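Local coordinates for penicillin binding protein 2X (Streptococcus thermophilus, PDB 5U47) that probably acts as a transpeptidase that cross-links the peptides of neighbouring peptidoglycan strands during septal cell wall synthesis and is inactivated by beta-lactams, at residues 315-320 with 343-348; 450-455 with 637-642. The protein carries 1 engineered substitution. All coordinates share one frame; numbering follows the deposited sequence.

Overall arrangement
Contact 1 (315-320 with 343-348) lies at one end of the molecule, its centre about 40 Å from the centre of the chain, and is local: both segments belong to the transpeptidase domain and pair as a two-stranded antiparallel sheet. Contact 2 (450-455 with 637-642) sits nearer the middle, its centre about 17 Å from that of the chain, and joins the transpeptidase domain to the first PASTA domain. The two contact centres are about 47 Å apart, and they share no secondary-structure element. Both are partly buried. Contact 1 combines backbone pairing with a small aromatic and methionine core on one face; contact 2 buries roughly half as much surface and relies on one asparagine amide and a guanidinium lying with one face against A638.

Contact 1 (315-320 with 343-348); sequences ATYSNA and RTMSFA
The rings of Y317 and F347 form an offset stack, their planes inclined by 30° and their centroids 5.0 Å apart. Y317 CD1 lies over one face of the F347 ring, displaced toward its rim, while A315 CB meets the edge of that ring in plane, 3.7 Å from F347 CE2. The small methyl makes a close apolar contact with this edge. The Y317 ring is also touched by M345, whose chain bends at chi3 and carries CE to 3.4 Å from Y317 OH; CE also packs against N319 ND2. Y317 reaches both partners because CG sits between its backbone N and carbonyl carbon (chi1 70°).

Beneath these side chains, strands 316-318 and 344-346 run antiparallel. Y317 and M345 are the hydrogen-bonded pair, with M345 N to Y317 O at 3.0 Å and Y317 N to M345 O at 3.1 Å. On the other face T316 CB meets T344 CG2 at 3.8 Å, and a water binds S318 OG and, weakly, T344 OG1; short hydroxyl side chains fit this more exposed side. Past the strand, N319 OD1 accepts from R343 N at 2.8 Å, the donor tilted 18° from the carbonyl plane, while S318 OG accepts from A320 N in an ST turn. S346 is the N-cap residue of helix 347-352.

Helix 356-366 packs on both rings through M361. Y317 OH bonds to S355 and N319 ND2 to D332, so the polar ends bordering the apolar cluster are satisfied. The chemistry is thus divided by face: the aromatic rings join the strand pair to the neighbouring helix and the flexible thioether of M345 fills in against Y317 and N319, with F482 beside it, whereas hydroxyls and water occupy the opposite side.

Contact 2 (450-455 with 637-642); sequences RTAKKE and KANEQI
N639 reaches across to the backbone of 451-453 and grips it with both ends of its amide. ND2 donates to T451 O at 2.9 Å, in the carbonyl plane of T451, and OD1 accepts from K453 N, also at 2.9 Å. The two bonds differ in how the acceptor is approached: K453 N comes from above the plane of the N639 carbonyl, 46° out of it and off the lone pairs. An asparagine suits this place because one short side chain supplies a donor and an acceptor, and because N639, with phi 71°, is the third residue of a type II turn closed by E640 N to K637 O.

Beside it the packing is close. A638 CB lies 3.8 Å from T451 O, and A638 CA lies 3.6 Å above the plane of the R450 guanidinium, displaced toward its rim. The bend at chi3 (74°) folds R450 under the turn, where its NH1 bonds to T590 O and I636 O, and NE to N612 O.

The K453 side is looser and exposed. The side chains of K453 and N639 cross at about a right angle, K453 CG 3.6 Å from N639 ND2, before the lysine chain leads its ammonium away, as suits a lysine at the surface. The arrangement is an interdomain contact: a beta turn leading into strand 641-646 of the first PASTA domain docks on the end of strand 448-451 of the transpeptidase domain.

Contact 1 (315-320 with 343-348)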
loop_
_atom_site.group_PDB
_atom_site.type_symbol
_atom_site.label_atom_id
_atom_site.label_comp_id
_atom_site.label_asym_id
_atom_site.label_seq_id
_atom_site.Cartn_x
_atom_site.Cartn_y
_atom_site.Cartn_z
ATOM N N ALA A 315 17.789 23.481 28.587
ATOM C CA ALA A 315 19.163 23.860 28.251
ATOM C C ALA A 315 19.130 24.672 26.969
ATOM O O ALA A 315 18.288 24.428 26.089
ATOM C CB ALA A 315 20.044 22.633 28.087
ATOM N N THR A 316 20.016 25.653 26.857
ATOM C CA THR A 316 20.011 26.505 25.686
ATOM C C THR A 316 21.251 26.362 24.840
ATOM O O THR A 316 22.236 25.762 25.252
ATOM C CB THR A 316 19.808 27.979 26.079
ATOM O OG1 THR A 316 20.893 28.411 26.903
ATOM C CG2 THR A 316 18.481 28.149 26.827
ATOM N N TYR A 317 21.176 26.915 23.635
ATOM C CA TYR A 317 22.283 26.885 22.686
ATOM C C TYR A 317 22.094 28.034 21.703
ATOM O O TYR A 317 21.026 28.646 21.656
ATOM C CB TYR A 317 22.315 25.541 21.932
ATOM C CG TYR A 317 21.166 25.372 20.956
ATOM C CD1 TYR A 317 19.933 24.892 21.375
ATOM C CD2 TYR A 317 21.316 25.713 19.614
ATOM C CE1 TYR A 317 18.883 24.755 20.489
ATOM C CE2 TYR A 317 20.271 25.576 18.718
ATOM C CZ TYR A 317 19.060 25.108 19.159
ATOM O OH TYR A 317 18.020 24.975 18.261
ATOM N N SER A 318 23.125 28.312 20.914
ATOM C CA SER A 318 23.056 29.354 19.904
ATOM C C SER A 318 23.210 28.741 18.512
ATOM O O SER A 318 24.054 27.875 18.301
ATOM C CB SER A 318 24.155 30.391 20.128
ATOM O OG SER A 318 24.066 31.396 19.142
ATOM N N ASN A 319 22.396 29.205 17.563
ATOM C CA ASN A 319 22.489 28.746 16.177
ATOM C C ASN A 319 23.238 29.770 15.318
ATOM O O ASN A 319 23.291 29.628 14.094
ATOM C CB ASN A 319 21.087 28.507 15.595
ATOM C CG ASN A 319 20.256 29.780 15.497
ATOM O OD1 ASN A 319 20.680 30.857 15.931
ATOM N ND2 ASN A 319 19.062 29.661 14.920
ATOM N N ALA A 320 23.842 30.770 15.968
ATOM C CA ALA A 320 24.488 31.880 15.269
ATOM C C ALA A 320 25.660 31.511 14.372
ATOM O O ALA A 320 25.863 32.145 13.330
ATOM C CB ALA A 320 24.927 32.941 16.277
ATOM N N ARG A 343 20.259 33.303 17.237
ATOM C CA ARG A 343 19.517 33.472 18.488
ATOM C C ARG A 343 19.724 32.293 19.447
ATOM O O ARG A 343 20.032 31.170 19.025
ATOM C CB ARG A 343 18.023 33.685 18.186
ATOM C CG ARG A 343 17.091 33.722 19.399
ATOM C CD ARG A 343 15.677 34.161 19.033
ATOM N NE ARG A 343 15.153 33.465 17.850
ATOM C CZ ARG A 343 13.917 33.607 17.373
ATOM N NH1 ARG A 343 13.027 34.382 17.990
ATOM N NH2 ARG A 343 13.558 32.936 16.281
ATOM N N THR A 344 19.562 32.579 20.737
ATOM C CA THR A 344 19.694 31.588 21.792
ATOM C C THR A 344 18.317 30.986 22.034
ATOM O O THR A 344 17.335 31.714 22.185
ATOM C CB THR A 344 20.254 32.215 23.082
ATOM O OG1 THR A 344 21.522 32.804 22.798
ATOM C CG2 THR A 344 20.430 31.171 24.178
ATOM N N MET A 345 18.251 29.656 22.046
ATOM C CA MET A 345 16.997 28.937 22.229
ATOM C C MET A 345 17.101 27.746 23.144
ATOM O O MET A 345 18.150 27.139 23.294
ATOM C CB MET A 345 16.523 28.362 20.892
ATOM C CG MET A 345 15.955 29.351 19.907
ATOM S SD MET A 345 15.589 28.517 18.351
ATOM C CE MET A 345 17.245 28.260 17.713
ATOM N N SER A 346 15.958 27.413 23.717
ATOM C CA SER A 346 15.767 26.200 24.492
ATOM C C SER A 346 15.799 25.051 23.462
ATOM O O SER A 346 15.577 25.302 22.281
ATOM C CB SER A 346 14.385 26.286 25.142
ATOM O OG SER A 346 14.009 25.118 25.800
ATOM N N PHE A 347 16.096 23.815 23.867
ATOM C CA PHE A 347 16.065 22.700 22.902
ATOM C C PHE A 347 14.640 22.419 22.444
ATOM O O PHE A 347 14.421 22.001 21.299
ATOM C CB PHE A 347 16.727 21.427 23.441
ATOM C CG PHE A 347 18.229 21.470 23.400
ATOM C CD1 PHE A 347 18.905 21.206 22.213
ATOM C CD2 PHE A 347 18.965 21.780 24.530
ATOM C CE1 PHE A 347 20.289 21.245 22.156
ATOM C CE2 PHE A 347 20.354 21.827 24.480
ATOM C CZ PHE A 347 21.017 21.560 23.290
ATOM N N ALA A 348 13.674 22.659 23.335
ATOM C CA ALA A 348 12.256 22.460 22.996
ATOM C C ALA A 348 11.859 23.470 21.923
ATOM O O ALA A 348 11.139 23.138 20.965
ATOM C CB ALA A 348 11.388 22.627 24.233
HETATM O O HOH W 1 22.802 33.738 19.785
#

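Contact 2 (450-455 with 637-642)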
loop_
_atom_site.group_PDB
_atom_site.type_symbol
_atom_site.label_atom_id
_atom_site.label_comp_id
_atom_site.label_asym_id
_atom_site.label_seq_id
_atom_site.Cartn_x
_atom_site.Cartn_y
_atom_site.Cartn_z
ATOM N N ARG A 450 -10.263 -14.870 6.228
ATOM C CA ARG A 450 -9.075 -14.618 7.061
ATOM C C ARG A 450 -9.113 -13.116 7.275
ATOM O O ARG A 450 -9.102 -12.354 6.301
ATOM C CB ARG A 450 -7.778 -15.038 6.376
ATOM C CG ARG A 450 -7.628 -16.539 6.369
ATOM C CD ARG A 450 -6.446 -17.014 5.549
ATOM N NE ARG A 450 -5.150 -16.781 6.190
ATOM C CZ ARG A 450 -4.601 -17.554 7.142
ATOM N NH1 ARG A 450 -5.237 -18.607 7.637
ATOM N NH2 ARG A 450 -3.401 -17.255 7.626
ATOM N N THR A 451 -9.207 -12.711 8.540
ATOM C CA THR A 451 -9.353 -11.307 8.915
ATOM C C THR A 451 -8.147 -10.796 9.713
ATOM O O THR A 451 -7.677 -11.461 10.645
ATOM C CB THR A 451 -10.674 -11.140 9.688
ATOM O OG1 THR A 451 -11.739 -11.694 8.900
ATOM C CG2 THR A 451 -10.974 -9.653 9.962
ATOM N N ALA A 452 -7.660 -9.613 9.343
ATOM C CA ALA A 452 -6.451 -9.028 9.936
ATOM C C ALA A 452 -6.634 -8.394 11.295
ATOM O O ALA A 452 -7.717 -7.953 11.653
ATOM C CB ALA A 452 -5.841 -8.000 8.981
ATOM N N LYS A 453 -5.543 -8.411 12.063
ATOM C CA LYS A 453 -5.418 -7.725 13.338
ATOM C C LYS A 453 -4.030 -7.071 13.302
ATOM O O LYS A 453 -3.166 -7.458 12.486
ATOM C CB LYS A 453 -5.528 -8.673 14.545
ATOM C CG LYS A 453 -6.911 -9.297 14.755
ATOM C CD LYS A 453 -6.859 -10.294 15.908
ATOM C CE LYS A 453 -8.177 -11.030 16.118
ATOM N NZ LYS A 453 -9.245 -10.142 16.669
ATOM N N LYS A 454 -3.801 -6.110 14.191
ATOM C CA LYS A 454 -2.534 -5.378 14.198
ATOM C C LYS A 454 -1.313 -6.279 14.410
ATOM O O LYS A 454 -1.394 -7.306 15.090
ATOM C CB LYS A 454 -2.549 -4.279 15.264
ATOM C CG LYS A 454 -2.379 -4.768 16.684
ATOM C CD LYS A 454 -2.505 -3.618 17.658
ATOM C CE LYS A 454 -2.263 -4.115 19.076
ATOM N NZ LYS A 454 -2.513 -2.993 20.018
ATOM N N GLU A 455 -0.200 -5.872 13.822
ATOM C CA GLU A 455 1.064 -6.594 13.903
ATOM C C GLU A 455 2.128 -5.741 14.601
ATOM O O GLU A 455 2.620 -4.758 14.035
ATOM C CB GLU A 455 1.523 -6.989 12.496
ATOM C CG GLU A 455 2.790 -7.844 12.484
ATOM C CD GLU A 455 3.326 -8.182 11.091
ATOM O OE1 GLU A 455 2.735 -7.779 10.057
ATOM O OE2 GLU A 455 4.373 -8.882 11.029
ATOM N N LYS A 637 -2.845 -19.826 11.266
ATOM C CA LYS A 637 -4.052 -19.032 11.447
ATOM C C LYS A 637 -3.803 -17.599 11.024
ATOM O O LYS A 637 -2.662 -17.157 10.942
ATOM C CB LYS A 637 -4.496 -19.064 12.912
ATOM C CG LYS A 637 -4.888 -20.463 13.386
ATOM C CD LYS A 637 -5.302 -20.509 14.842
ATOM C CE LYS A 637 -5.739 -21.926 15.187
ATOM N NZ LYS A 637 -6.173 -22.078 16.607
ATOM N N ALA A 638 -4.880 -16.879 10.756
ATOM C CA ALA A 638 -4.755 -15.467 10.458
ATOM C C ALA A 638 -4.083 -14.793 11.665
ATOM O O ALA A 638 -4.414 -15.079 12.820
ATOM C CB ALA A 638 -6.117 -14.846 10.191
ATOM N N ASN A 639 -3.131 -13.924 11.372
ATOM C CA ASN A 639 -2.391 -13.142 12.367
ATOM C C ASN A 639 -1.410 -13.936 13.207
ATOM O O ASN A 639 -0.839 -13.389 14.134
ATOM C CB ASN A 639 -3.369 -12.367 13.256
ATOM C CG ASN A 639 -4.369 -11.606 12.425
ATOM O OD1 ASN A 639 -3.971 -10.829 11.553
ATOM N ND2 ASN A 639 -5.671 -11.864 12.635
ATOM N N GLU A 640 -1.199 -15.210 12.882
ATOM C CA GLU A 640 -0.258 -15.991 13.632
ATOM C C GLU A 640 1.179 -15.476 13.350
ATOM O O GLU A 640 1.539 -15.177 12.227
ATOM C CB GLU A 640 -0.405 -17.475 13.297
ATOM C CG GLU A 640 0.583 -18.372 14.019
ATOM C CD GLU A 640 0.272 -19.850 13.848
ATOM O OE1 GLU A 640 -0.866 -20.189 13.446
ATOM O OE2 GLU A 640 1.165 -20.662 14.131
ATOM N N GLN A 641 1.959 -15.362 14.415
ATOM C CA GLN A 641 3.319 -14.880 14.342
ATOM C C GLN A 641 4.258 -16.064 14.173
ATOM O O GLN A 641 4.220 -16.999 14.962
ATOM C CB GLN A 641 3.647 -14.149 15.630
ATOM C CG GLN A 641 4.992 -13.443 15.666
ATOM C CD GLN A 641 5.277 -12.942 17.069
ATOM O OE1 GLN A 641 5.694 -13.715 17.936
ATOM N NE2 GLN A 641 5.010 -11.654 17.312
ATOM N N ILE A 642 5.114 -16.013 13.161
ATOM C CA ILE A 642 6.064 -17.088 12.917
ATOM C C ILE A 642 7.463 -16.517 12.730
ATOM O O ILE A 642 7.620 -15.329 12.405
ATOM C CB ILE A 642 5.671 -17.945 11.687
ATOM C CG1 ILE A 642 5.832 -17.160 10.381
ATOM C CG2 ILE A 642 4.255 -18.504 11.861
ATOM C CD1 ILE A 642 5.809 -18.036 9.151
#